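Local coordinates for 39 kDa initiator binding protein (Trichomonas vaginalis, PDB 1PP7) that binds the initiator element of core promoters through this N-terminal DNA-binding domain, and probably thereby marks where transcription starts in Trichomonas vaginalis, at residues N71-V75 and M76-L80; P16-V19 and A20-R24; N81-N84 and V85-D89; P49-E52 and E53-L57. All coordinates share one frame; numbering follows the deposited sequence.

Contact 1 (N71-V75 and M76-L80); sequences NVALV and MGIKL. With nucleotides of chain A.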
loop_
_atom_site.group_PDB
_atom_site.type_symbol
_atom_site.label_atom_id
_atom_site.label_comp_id
_atom_site.label_asym_id
_atom_site.label_seq_id
_atom_site.Cartn_x
_atom_site.Cartn_y
_atom_site.Cartn_z
ATOM N N ASN C 71 -3.083 2.796 8.808
ATOM C CA ASN C 71 -2.819 1.348 8.881
ATOM C C ASN C 71 -1.759 0.887 7.887
ATOM O O ASN C 71 -0.952 -0.002 8.162
ATOM C CB ASN C 71 -4.108 0.568 8.635
ATOM C CG ASN C 71 -5.092 0.622 9.848
ATOM O OD1 ASN C 71 -4.902 1.396 10.793
ATOM N ND2 ASN C 71 -6.145 -0.195 9.801
ATOM N N VAL C 72 -1.786 1.477 6.706
ATOM C CA VAL C 72 -0.838 1.143 5.681
ATOM C C VAL C 72 0.579 1.546 6.091
ATOM O O VAL C 72 1.542 0.828 5.812
ATOM C CB VAL C 72 -1.223 1.830 4.416
ATOM C CG1 VAL C 72 -0.091 1.701 3.387
ATOM C CG2 VAL C 72 -2.533 1.244 3.934
ATOM N N ALA C 73 0.713 2.692 6.758
ATOM C CA ALA C 73 2.026 3.086 7.186
ATOM C C ALA C 73 2.463 2.020 8.181
ATOM O O ALA C 73 3.594 1.605 8.132
ATOM C CB ALA C 73 2.003 4.433 7.829
ATOM N N LEU C 74 1.577 1.542 9.058
ATOM C CA LEU C 74 1.992 0.530 10.045
ATOM C C LEU C 74 2.506 -0.752 9.449
ATOM O O LEU C 74 3.672 -1.103 9.653
ATOM C CB LEU C 74 0.864 0.146 11.020
ATOM C CG LEU C 74 0.480 1.226 12.022
ATOM C CD1 LEU C 74 -0.800 0.840 12.777
ATOM C CD2 LEU C 74 1.602 1.415 12.963
ATOM N N VAL C 75 1.652 -1.455 8.706
ATOM C CA VAL C 75 2.085 -2.724 8.120
ATOM C C VAL C 75 3.360 -2.575 7.264
ATOM O O VAL C 75 4.093 -3.554 7.052
ATOM C CB VAL C 75 0.955 -3.375 7.284
ATOM C CG1 VAL C 75 -0.351 -3.304 8.027
ATOM C CG2 VAL C 75 0.762 -2.679 6.014
ATOM N N MET C 76 3.644 -1.358 6.797
ATOM C CA MET C 76 4.805 -1.102 5.957
ATOM C C MET C 76 6.046 -0.721 6.716
ATOM O O MET C 76 7.168 -0.734 6.155
ATOM C CB MET C 76 4.523 -0.010 4.972
ATOM C CG MET C 76 3.668 -0.432 3.840
ATOM S SD MET C 76 3.749 0.911 2.670
ATOM C CE MET C 76 4.098 0.117 1.160
ATOM N N GLY C 77 5.844 -0.403 7.990
ATOM C CA GLY C 77 6.939 -0.016 8.864
ATOM C C GLY C 77 7.447 1.405 8.672
ATOM O O GLY C 77 8.645 1.649 8.815
ATOM N N ILE C 78 6.579 2.349 8.338
ATOM C CA ILE C 78 7.042 3.723 8.145
ATOM C C ILE C 78 6.085 4.659 8.812
ATOM O O ILE C 78 4.902 4.363 8.935
ATOM C CB ILE C 78 7.214 4.078 6.615
ATOM C CG1 ILE C 78 5.844 4.018 5.900
ATOM C CG2 ILE C 78 8.263 3.093 5.974
ATOM C CD1 ILE C 78 5.880 4.059 4.369
ATOM N N LYS C 79 6.603 5.776 9.297
ATOM C CA LYS C 79 5.726 6.772 9.939
ATOM C C LYS C 79 4.656 7.285 8.936
ATOM O O LYS C 79 4.881 7.259 7.724
ATOM C CB LYS C 79 6.551 7.982 10.397
ATOM C CG LYS C 79 7.812 7.681 11.151
ATOM C CD LYS C 79 7.569 7.660 12.645
ATOM C CE LYS C 79 7.022 6.293 13.108
ATOM N NZ LYS C 79 8.088 5.229 13.228
ATOM N N LEU C 80 3.527 7.783 9.429
ATOM C CA LEU C 80 2.500 8.370 8.541
ATOM C C LEU C 80 3.105 9.389 7.584
ATOM O O LEU C 80 2.830 9.408 6.343
ATOM C CB LEU C 80 1.468 9.156 9.318
ATOM C CG LEU C 80 0.071 8.746 8.884
ATOM C CD1 LEU C 80 -0.836 9.938 9.047
ATOM C CD2 LEU C 80 0.080 8.186 7.422
ATOM P P DT A 8 10.619 6.211 9.244
ATOM O OP1 DT A 8 10.847 5.068 10.162
ATOM O OP2 DT A 8 9.295 6.372 8.627
ATOM O "O5'" DT A 8 11.000 7.582 9.910
ATOM C "C5'" DT A 8 12.358 7.759 10.275
ATOM C "C4'" DT A 8 12.586 9.127 10.845
ATOM O "O4'" DT A 8 12.916 9.987 9.759
ATOM C "C3'" DT A 8 11.404 9.758 11.556
ATOM O "O3'" DT A 8 11.794 10.143 12.867
ATOM C "C2'" DT A 8 11.096 10.987 10.735
ATOM C "C1'" DT A 8 12.351 11.242 9.966
ATOM N N1 DT A 8 12.173 11.865 8.633
ATOM C C2 DT A 8 12.958 12.976 8.321
ATOM O O2 DT A 8 13.816 13.393 9.042
ATOM N N3 DT A 8 12.712 13.542 7.099
ATOM C C4 DT A 8 11.838 13.083 6.135
ATOM O O4 DT A 8 11.776 13.667 5.047
ATOM C C5 DT A 8 11.070 11.890 6.509
ATOM C C7 DT A 8 10.109 11.298 5.527
ATOM C C6 DT A 8 11.269 11.364 7.729
#

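Contact 2 (P16-V19 and A20-R24); sequences PEIV and AALKR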
loop_
_atom_site.group_PDB
_atom_site.type_symbol
_atom_site.label_atom_id
_atom_site.label_comp_id
_atom_site.label_asym_id
_atom_site.label_seq_id
_atom_site.Cartn_x
_atom_site.Cartn_y
_atom_site.Cartn_z
ATOM N N PRO C 16 4.938 -14.589 5.174
ATOM C CA PRO C 16 6.336 -14.255 5.491
ATOM C C PRO C 16 6.995 -13.511 4.319
ATOM O O PRO C 16 7.838 -12.636 4.516
ATOM C CB PRO C 16 6.985 -15.625 5.712
ATOM C CG PRO C 16 5.856 -16.447 6.224
ATOM C CD PRO C 16 4.703 -16.042 5.334
ATOM N N GLU C 17 6.618 -13.880 3.100
ATOM C CA GLU C 17 7.175 -13.263 1.907
ATOM C C GLU C 17 6.880 -11.748 1.830
ATOM O O GLU C 17 7.774 -10.918 1.539
ATOM C CB GLU C 17 6.577 -13.966 0.709
ATOM C CG GLU C 17 7.061 -13.509 -0.619
ATOM C CD GLU C 17 6.289 -14.188 -1.741
ATOM O OE1 GLU C 17 6.653 -13.957 -2.928
ATOM O OE2 GLU C 17 5.311 -14.950 -1.430
ATOM N N ILE C 18 5.615 -11.401 2.073
ATOM C CA ILE C 18 5.177 -10.017 2.041
ATOM C C ILE C 18 5.813 -9.246 3.235
ATOM O O ILE C 18 6.269 -8.110 3.098
ATOM C CB ILE C 18 3.625 -9.941 2.124
ATOM C CG1 ILE C 18 2.975 -10.892 1.105
ATOM C CG2 ILE C 18 3.179 -8.516 1.953
ATOM C CD1 ILE C 18 2.951 -10.404 -0.335
ATOM N N VAL C 19 5.854 -9.864 4.405
ATOM C CA VAL C 19 6.433 -9.193 5.570
ATOM C C VAL C 19 7.859 -8.835 5.259
ATOM O O VAL C 19 8.300 -7.728 5.535
ATOM C CB VAL C 19 6.454 -10.067 6.844
ATOM C CG1 VAL C 19 7.146 -9.319 7.948
ATOM C CG2 VAL C 19 5.073 -10.409 7.260
ATOM N N ALA C 20 8.570 -9.795 4.683
ATOM C CA ALA C 20 9.950 -9.599 4.297
ATOM C C ALA C 20 10.121 -8.563 3.188
ATOM O O ALA C 20 11.022 -7.734 3.286
ATOM C CB ALA C 20 10.579 -10.919 3.866
ATOM N N ALA C 21 9.289 -8.596 2.139
ATOM C CA ALA C 21 9.440 -7.626 1.051
ATOM C C ALA C 21 9.139 -6.211 1.553
ATOM O O ALA C 21 9.636 -5.203 1.001
ATOM C CB ALA C 21 8.522 -7.964 -0.052
ATOM N N LEU C 22 8.304 -6.133 2.593
ATOM C CA LEU C 22 7.938 -4.860 3.161
ATOM C C LEU C 22 9.059 -4.339 4.014
ATOM O O LEU C 22 9.319 -3.149 4.076
ATOM C CB LEU C 22 6.674 -5.021 3.970
ATOM C CG LEU C 22 5.465 -5.022 3.026
ATOM C CD1 LEU C 22 4.166 -5.490 3.745
ATOM C CD2 LEU C 22 5.357 -3.621 2.430
ATOM N N LYS C 23 9.761 -5.252 4.646
ATOM C CA LYS C 23 10.862 -4.886 5.529
ATOM C C LYS C 23 12.128 -4.528 4.731
ATOM O O LYS C 23 12.971 -3.746 5.168
ATOM C CB LYS C 23 11.129 -6.057 6.502
ATOM C CG LYS C 23 11.644 -5.663 7.886
ATOM C CD LYS C 23 11.672 -6.877 8.832
ATOM C CE LYS C 23 10.266 -7.422 9.134
ATOM N NZ LYS C 23 10.279 -8.535 10.146
ATOM N N ARG C 24 12.224 -5.053 3.529
ATOM C CA ARG C 24 13.415 -4.836 2.738
ATOM C C ARG C 24 13.708 -3.391 2.387
ATOM O O ARG C 24 12.815 -2.669 1.938
ATOM C CB ARG C 24 13.322 -5.688 1.490
ATOM C CG ARG C 24 14.420 -5.515 0.528
ATOM C CD ARG C 24 14.092 -6.274 -0.744
ATOM N NE ARG C 24 15.212 -6.122 -1.663
ATOM C CZ ARG C 24 15.277 -6.580 -2.907
ATOM N NH1 ARG C 24 14.276 -7.255 -3.464
ATOM N NH2 ARG C 24 16.379 -6.342 -3.583
#

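Contact 3 (N81-N84 and V85-D89); sequences NTLN and VNLRD. With nucleotides of chain B; nucleotides of chain A.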
loop_
_atom_site.group_PDB
_atom_site.type_symbol
_atom_site.label_atom_id
_atom_site.label_comp_id
_atom_site.label_asym_id
_atom_site.label_seq_id
_atom_site.Cartn_x
_atom_site.Cartn_y
_atom_site.Cartn_z
ATOM N N ASN C 81 3.904 10.266 8.189
ATOM C CA ASN C 81 4.556 11.300 7.459
ATOM C C ASN C 81 5.411 10.744 6.321
ATOM O O ASN C 81 5.380 11.260 5.212
ATOM C CB ASN C 81 5.365 12.215 8.386
ATOM C CG ASN C 81 6.272 13.166 7.618
ATOM O OD1 ASN C 81 7.464 12.868 7.393
ATOM N ND2 ASN C 81 5.718 14.280 7.173
ATOM N N THR C 82 6.143 9.670 6.525
ATOM C CA THR C 82 6.917 9.267 5.392
ATOM C C THR C 82 5.996 8.629 4.357
ATOM O O THR C 82 6.266 8.717 3.154
ATOM C CB THR C 82 8.155 8.452 5.866
ATOM O OG1 THR C 82 8.514 7.431 4.918
ATOM C CG2 THR C 82 7.902 7.901 7.198
ATOM N N LEU C 83 4.854 8.060 4.786
ATOM C CA LEU C 83 3.957 7.473 3.789
ATOM C C LEU C 83 3.539 8.611 2.834
ATOM O O LEU C 83 3.628 8.434 1.598
ATOM C CB LEU C 83 2.701 6.894 4.410
ATOM C CG LEU C 83 2.089 5.633 3.805
ATOM C CD1 LEU C 83 0.641 5.634 4.185
ATOM C CD2 LEU C 83 2.222 5.537 2.317
ATOM N N ASN C 84 3.093 9.757 3.410
ATOM C CA ASN C 84 2.648 10.909 2.621
ATOM C C ASN C 84 3.775 11.397 1.749
ATOM O O ASN C 84 3.567 11.700 0.581
ATOM C CB ASN C 84 2.226 12.120 3.463
ATOM C CG ASN C 84 1.049 11.841 4.426
ATOM O OD1 ASN C 84 0.129 11.055 4.118
ATOM N ND2 ASN C 84 1.052 12.539 5.588
ATOM N N VAL C 85 4.978 11.506 2.308
ATOM C CA VAL C 85 6.084 11.982 1.521
ATOM C C VAL C 85 6.300 11.044 0.274
ATOM O O VAL C 85 6.507 11.524 -0.858
ATOM C CB VAL C 85 7.354 12.092 2.419
ATOM C CG1 VAL C 85 8.609 12.062 1.588
ATOM C CG2 VAL C 85 7.323 13.421 3.213
ATOM N N ASN C 86 6.252 9.719 0.484
ATOM C CA ASN C 86 6.411 8.768 -0.608
ATOM C C ASN C 86 5.284 8.874 -1.677
ATOM O O ASN C 86 5.576 8.747 -2.905
ATOM C CB ASN C 86 6.460 7.326 -0.071
ATOM C CG ASN C 86 7.776 6.991 0.656
ATOM O OD1 ASN C 86 8.794 7.732 0.574
ATOM N ND2 ASN C 86 7.756 5.879 1.366
ATOM N N LEU C 87 4.024 9.060 -1.238
ATOM C CA LEU C 87 2.917 9.186 -2.201
ATOM C C LEU C 87 3.166 10.454 -3.070
ATOM O O LEU C 87 3.103 10.406 -4.331
ATOM C CB LEU C 87 1.550 9.267 -1.485
ATOM C CG LEU C 87 1.217 8.027 -0.630
ATOM C CD1 LEU C 87 -0.083 8.230 -0.017
ATOM C CD2 LEU C 87 1.157 6.790 -1.422
ATOM N N ARG C 88 3.479 11.551 -2.379
ATOM C CA ARG C 88 3.806 12.824 -2.984
ATOM C C ARG C 88 4.945 12.691 -4.007
ATOM O O ARG C 88 4.742 12.957 -5.204
ATOM C CB ARG C 88 4.172 13.855 -1.877
ATOM C CG ARG C 88 5.230 14.972 -2.237
ATOM C CD ARG C 88 4.620 16.358 -2.153
ATOM N NE ARG C 88 3.167 16.218 -2.052
ATOM C CZ ARG C 88 2.263 17.172 -2.309
ATOM N NH1 ARG C 88 2.658 18.395 -2.709
ATOM N NH2 ARG C 88 0.952 16.893 -2.155
ATOM N N ASP C 89 6.112 12.237 -3.565
ATOM C CA ASP C 89 7.281 12.146 -4.460
ATOM C C ASP C 89 7.227 11.102 -5.535
ATOM O O ASP C 89 7.954 11.193 -6.509
ATOM C CB ASP C 89 8.571 11.995 -3.648
ATOM C CG ASP C 89 8.699 13.074 -2.528
ATOM O OD1 ASP C 89 9.525 12.857 -1.582
ATOM O OD2 ASP C 89 7.982 14.129 -2.587
ATOM P P DG B 4 0.310 15.949 0.992
ATOM O OP1 DG B 4 -0.389 15.920 -0.335
ATOM O OP2 DG B 4 1.126 14.801 1.432
ATOM O "O5'" DG B 4 1.222 17.246 1.016
ATOM C "C5'" DG B 4 0.601 18.527 0.995
ATOM C "C4'" DG B 4 1.581 19.589 1.424
ATOM O "O4'" DG B 4 1.768 19.542 2.863
ATOM C "C3'" DG B 4 2.966 19.423 0.811
ATOM O "O3'" DG B 4 3.443 20.727 0.470
ATOM C "C2'" DG B 4 3.749 18.735 1.928
ATOM C "C1'" DG B 4 3.121 19.334 3.183
ATOM N N9 DG B 4 3.183 18.561 4.425
ATOM C C8 DG B 4 2.765 17.255 4.667
ATOM N N7 DG B 4 2.965 16.864 5.912
ATOM C C5 DG B 4 3.543 17.976 6.522
ATOM C C6 DG B 4 3.992 18.169 7.862
ATOM O O6 DG B 4 3.934 17.381 8.807
ATOM N N1 DG B 4 4.548 19.445 8.043
ATOM C C2 DG B 4 4.645 20.418 7.052
ATOM N N2 DG B 4 5.209 21.598 7.390
ATOM N N3 DG B 4 4.220 20.246 5.807
ATOM C C4 DG B 4 3.690 19.024 5.611
ATOM P P DT A 7 11.161 4.055 3.196
ATOM O OP1 DT A 7 11.578 2.683 3.649
ATOM O OP2 DT A 7 9.722 4.361 2.916
ATOM O "O5'" DT A 7 11.628 5.091 4.297
ATOM C "C5'" DT A 7 12.795 4.811 5.056
ATOM C "C4'" DT A 7 12.990 5.859 6.119
ATOM O "O4'" DT A 7 13.606 7.042 5.557
ATOM C "C3'" DT A 7 11.717 6.309 6.832
ATOM O "O3'" DT A 7 11.881 6.107 8.238
ATOM C "C2'" DT A 7 11.621 7.781 6.482
ATOM C "C1'" DT A 7 13.062 8.157 6.191
ATOM N N1 DT A 7 13.253 9.317 5.307
ATOM C C2 DT A 7 14.171 10.257 5.714
ATOM O O2 DT A 7 14.782 10.144 6.768
ATOM N N3 DT A 7 14.331 11.343 4.856
ATOM C C4 DT A 7 13.652 11.557 3.651
ATOM O O4 DT A 7 13.887 12.579 2.964
ATOM C C5 DT A 7 12.682 10.505 3.293
ATOM C C7 DT A 7 11.906 10.629 2.018
ATOM C C6 DT A 7 12.541 9.464 4.131
ATOM P P DT A 8 10.619 6.211 9.244
ATOM O OP1 DT A 8 10.847 5.068 10.162
ATOM O OP2 DT A 8 9.295 6.372 8.627
ATOM O "O5'" DT A 8 11.000 7.582 9.910
ATOM C "C5'" DT A 8 12.358 7.759 10.275
ATOM C "C4'" DT A 8 12.586 9.127 10.845
ATOM O "O4'" DT A 8 12.916 9.987 9.759
ATOM C "C3'" DT A 8 11.404 9.758 11.556
ATOM O "O3'" DT A 8 11.794 10.143 12.867
ATOM C "C2'" DT A 8 11.096 10.987 10.735
ATOM C "C1'" DT A 8 12.351 11.242 9.966
ATOM N N1 DT A 8 12.173 11.865 8.633
ATOM C C2 DT A 8 12.958 12.976 8.321
ATOM O O2 DT A 8 13.816 13.393 9.042
ATOM N N3 DT A 8 12.712 13.542 7.099
ATOM C C4 DT A 8 11.838 13.083 6.135
ATOM O O4 DT A 8 11.776 13.667 5.047
ATOM C C5 DT A 8 11.070 11.890 6.509
ATOM C C7 DT A 8 10.109 11.298 5.527
ATOM C C6 DT A 8 11.269 11.364 7.729
#

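Contact 4 (P49-E52 and E53-L57); sequences PQLE and EEIGL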
loop_
_atom_site.group_PDB
_atom_site.type_symbol
_atom_site.label_atom_id
_atom_site.label_comp_id
_atom_site.label_asym_id
_atom_site.label_seq_id
_atom_site.Cartn_x
_atom_site.Cartn_y
_atom_site.Cartn_z
ATOM N N PRO C 49 -9.844 -10.829 1.967
ATOM C CA PRO C 49 -10.945 -9.888 2.262
ATOM C C PRO C 49 -10.974 -9.400 3.693
ATOM O O PRO C 49 -11.255 -8.229 3.946
ATOM C CB PRO C 49 -12.207 -10.693 1.985
ATOM C CG PRO C 49 -11.798 -11.690 1.041
ATOM C CD PRO C 49 -10.372 -12.043 1.319
ATOM N N GLN C 50 -10.700 -10.305 4.623
ATOM C CA GLN C 50 -10.717 -9.991 6.049
ATOM C C GLN C 50 -9.586 -9.028 6.332
ATOM O O GLN C 50 -9.805 -7.945 6.837
ATOM C CB GLN C 50 -10.606 -11.297 6.888
ATOM C CG GLN C 50 -10.187 -11.144 8.375
ATOM C CD GLN C 50 -10.077 -12.506 9.145
ATOM O OE1 GLN C 50 -9.222 -13.370 8.821
ATOM N NE2 GLN C 50 -10.943 -12.690 10.166
ATOM N N LEU C 51 -8.373 -9.394 5.967
ATOM C CA LEU C 51 -7.251 -8.514 6.224
ATOM C C LEU C 51 -7.386 -7.193 5.450
ATOM O O LEU C 51 -7.063 -6.124 5.956
ATOM C CB LEU C 51 -5.957 -9.213 5.833
ATOM C CG LEU C 51 -4.902 -9.230 6.932
ATOM C CD1 LEU C 51 -3.570 -9.562 6.304
ATOM C CD2 LEU C 51 -4.843 -7.884 7.628
ATOM N N GLU C 52 -7.844 -7.280 4.210
ATOM C CA GLU C 52 -8.037 -6.114 3.367
ATOM C C GLU C 52 -8.946 -5.128 4.081
ATOM O O GLU C 52 -8.748 -3.938 3.925
ATOM C CB GLU C 52 -8.616 -6.581 2.042
ATOM C CG GLU C 52 -9.157 -5.549 1.114
ATOM C CD GLU C 52 -9.712 -6.195 -0.194
ATOM O OE1 GLU C 52 -10.584 -7.132 -0.147
ATOM O OE2 GLU C 52 -9.257 -5.750 -1.281
ATOM N N GLU C 53 -9.913 -5.640 4.869
ATOM C CA GLU C 53 -10.877 -4.844 5.693
ATOM C C GLU C 53 -10.086 -4.131 6.809
ATOM O O GLU C 53 -10.020 -2.900 6.880
ATOM C CB GLU C 53 -11.916 -5.731 6.471
ATOM C CG GLU C 53 -13.231 -6.299 5.808
ATOM C CD GLU C 53 -14.014 -7.320 6.743
ATOM O OE1 GLU C 53 -15.121 -7.821 6.375
ATOM O OE2 GLU C 53 -13.515 -7.628 7.856
ATOM N N GLU C 54 -9.538 -4.952 7.707
ATOM C CA GLU C 54 -8.779 -4.481 8.851
ATOM C C GLU C 54 -7.722 -3.429 8.434
ATOM O O GLU C 54 -7.640 -2.360 9.044
ATOM C CB GLU C 54 -8.113 -5.671 9.567
ATOM C CG GLU C 54 -9.024 -6.896 9.762
ATOM C CD GLU C 54 -9.773 -6.947 11.125
ATOM O OE1 GLU C 54 -9.142 -7.306 12.163
ATOM O OE2 GLU C 54 -10.997 -6.637 11.161
ATOM N N ILE C 55 -6.923 -3.717 7.404
ATOM C CA ILE C 55 -5.921 -2.749 6.996
ATOM C C ILE C 55 -6.543 -1.581 6.212
ATOM O O ILE C 55 -6.393 -0.397 6.570
ATOM C CB ILE C 55 -4.808 -3.392 6.177
ATOM C CG1 ILE C 55 -4.165 -4.514 6.981
ATOM C CG2 ILE C 55 -3.758 -2.343 5.841
ATOM C CD1 ILE C 55 -3.051 -5.246 6.229
ATOM N N GLY C 56 -7.261 -1.885 5.155
ATOM C CA GLY C 56 -7.864 -0.784 4.442
ATOM C C GLY C 56 -6.901 -0.377 3.343
ATOM O O GLY C 56 -6.160 0.600 3.474
ATOM N N LEU C 57 -6.919 -1.177 2.280
ATOM C CA LEU C 57 -6.116 -1.012 1.095
ATOM C C LEU C 57 -6.734 -1.941 0.064
ATOM O O LEU C 57 -6.492 -3.140 0.105
ATOM C CB LEU C 57 -4.667 -1.411 1.365
ATOM C CG LEU C 57 -3.711 -1.096 0.233
ATOM C CD1 LEU C 57 -4.009 0.308 -0.214
ATOM C CD2 LEU C 57 -2.249 -1.277 0.684
#

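Contact 1 (N71-V75 and M76-L80)
Ala-73 presents its methyl group to the chain at Ile-78 to Leu-80 where it turns back past the helix end, in the turn of the helix-turn-helix motif where helix 69-76 ends and the DNA-recognition helix 80-89 begins. That small bump fits close: Ala-73 CB lies 3.1 Å from Ile-78 O, while Ile-78 CG1 and the end of Leu-80, with CD2 4.2 Å from Ala-73 CB, border it. The helix stops in a Schellman motif. Ile-78 N reaches back to Ala-73 O in an almost straight bond (175°), and Gly-77 N bonds to Leu-74 O from above the carbonyl plane. Gly-77, with its positive phi, turns the backbone out of the helix at this point, and glycine suits that conformation.

On another side of the last turn Met-76 lies alongside Val-72, both pointing the same way. Met-76 CG rests 3.2 Å from Val-72 O, and Met-76 SD lies 4.0 Å from Val-72 CG1, the branch held opposite the amide nitrogen (chi1 169°). The apolar row continues onto Leu-83 of helix 80-89 through Val-72, Ala-73 and Ile-78. Beyond the turn, Lys-79 occupies the N-cap position of the recognition helix, and its backbone N donates to OP2 of DT8 of chain A at 2.8 Å with an angle of 164°.

Contact 2 (P16-V19 and A20-R24)
The flat groups that meet between Pro-16–Val-19 and Ala-20–Arg-24 are backbone peptides, joined from turn to turn by hydrogen bonds in the short helix 16-23. Their amides at Ala-20, Ala-21, Leu-22 and Lys-23 bond to the carbonyls of Pro-16, Glu-17, Ile-18 and Val-19, each donor lying 24° to 29° out of the plane of its carbonyl. The shortest of the four joins Ala-21 N to Glu-17 O at 2.8 Å. Around these carbonyl oxygens sit aliphatic carbons: Ala-20 CB is 3.3 Å from Pro-16 O, Ala-21 CB is 3.4 Å from Glu-17 O, and Leu-22 CG is 3.2 Å from Ile-18 O.

On the buried side, Ile-18 and Leu-22 run side by side in the same direction. Ile-18 swings its CG2 branch opposite the amide nitrogen (chi1 -49°, measured to CG1), which brings CG2 to 3.7 Å from Leu-22 CD1. Val-19 and Lys-23 form a second such pair. Lys-23 kinks at chi3, and its CE passes 3.8 Å from Val-19 CG1, with NZ nearly as close; Val-19 also packs on Leu-14.

At the far end Arg-24 leaves the helix. Its backbone N still bonds to Ala-20 O, but its guanidinium turns outward into a salt bridge with Asp-29, and its carbonyl accepts a hydrogen bond from Lys-37. Cohesion between the two segments therefore rests on backbone bonds and aliphatic packing, while the guanidinium and the carbonyl of Arg-24 link to the chain that follows.

Contact 3 (N81-N84 and V85-D89)
Leu-83 and Leu-87 carry the apolar part of this contact, one turn apart on recognition helix 80-89 of the helix-turn-helix; their side chains cross at a slant, with CD2 of Leu-83 4.0 Å from CG of Leu-87. Backbone bonds knit the segments: the N atoms of Val-85, Asn-86, Leu-87 and Arg-88 donate respectively to the O atoms of Asn-81, Thr-82, Leu-83 and Asn-84 at 2.9 to 3.0 Å.

Toward the DNA, Asn-86 ND2 donates to OP2 of DT7 of chain A at 2.9 Å. Arg-88 has O5' of DG4 of chain B over one guanidinium face, offset toward the rim; its NH2 approaches OP1 so closely that the detail is doubtful. Asn-81, its CG opposite the backbone N (chi1 169°), points its amide into the major groove, bonding through OD1 to a cytosine N4 and through ND2 to a thymine O4 of other nucleotides.

Val-85 CG1 packs on C7 of DT7 of chain A at 3.6 Å; Asn-81 OD1 lies beside the methyl of DT8 of chain A.

Away from the DNA, both leucines face Lys-69 of helix 69-76 and Phe-34 of helix 34-45, Lys-69 hydrogen-bonds Asn-84 OD1, and Leu-87 meets Phe-92 just ahead of strand 93-99.

Contact 4 (P49-E52 and E53-L57)
Leu-51 and Ile-55, one helical turn apart, meet through the ends of their side chains: CD2 of Leu-51 is 3.5 Å from CD1 of Ile-55. Ile-55 places CG1 opposite its own carbonyl carbon (chi1 -57°), which carries that branch back over the preceding turn, where it also lies beside Leu-51 O. Both are buried, and Leu-51 packs further on Arg-13 and Leu-14.

The glutamates are laid out differently. Glu-53 holds CG beside its backbone N, which sets that carbon 3.3 Å from Pro-49 O; its CB is 3.1 Å from Gln-50 O, and the chain runs extended beyond CG. Glu-54 has CG 3.2 Å from Gln-50 O and then bends at chi2, which turns its carboxylate; that group forms a long, weak ion pair with Arg-13. Glu-52 stretches out, its CG reaching 3.7 Å from Leu-57 O.

These residues make up helix 49-55, which in this helix-turn-helix domain leads straight into the first strand of the antiparallel sheet. At its N-terminal end the Asn-48 side chain accepts a hydrogen bond from Leu-51 N through OD1. The Ile-55 amide bonds to Leu-51 O at 175°, nearly straight. At the other end Gly-56 turns to a positive phi of 93°, a conformation eased by having no CB to press on the preceding carbonyl O, while its N still donates to Glu-52 O at 2.8 Å. Leu-57 then starts strand 57-59, its side chain packed among Leu-38, Leu-41, Leu-42 and Leu-45 of helix 34-45.

How the contacts relate
Along the chain the order is contact 2, contact 4, contact 1, contact 3. Each is confined to neighbouring turns, so none closes a long loop, and none nests within or crosses another. Contact 1 nevertheless touches all three others, which do not touch among themselves. Leu-22 of contact 2 packs against Val-75 and Met-76; in contact 4, Ile-55 CD1 meets Val-75 CG1, and Asn-71 bonds weakly to the carbonyl at the end of helix 49-55. Contact 3 follows directly, with Leu-83 and Asn-86 against Ile-78. Helix 69-76 thereby ties the earlier helices 16-23 and 49-55 to the DNA-bound recognition helix 80-89.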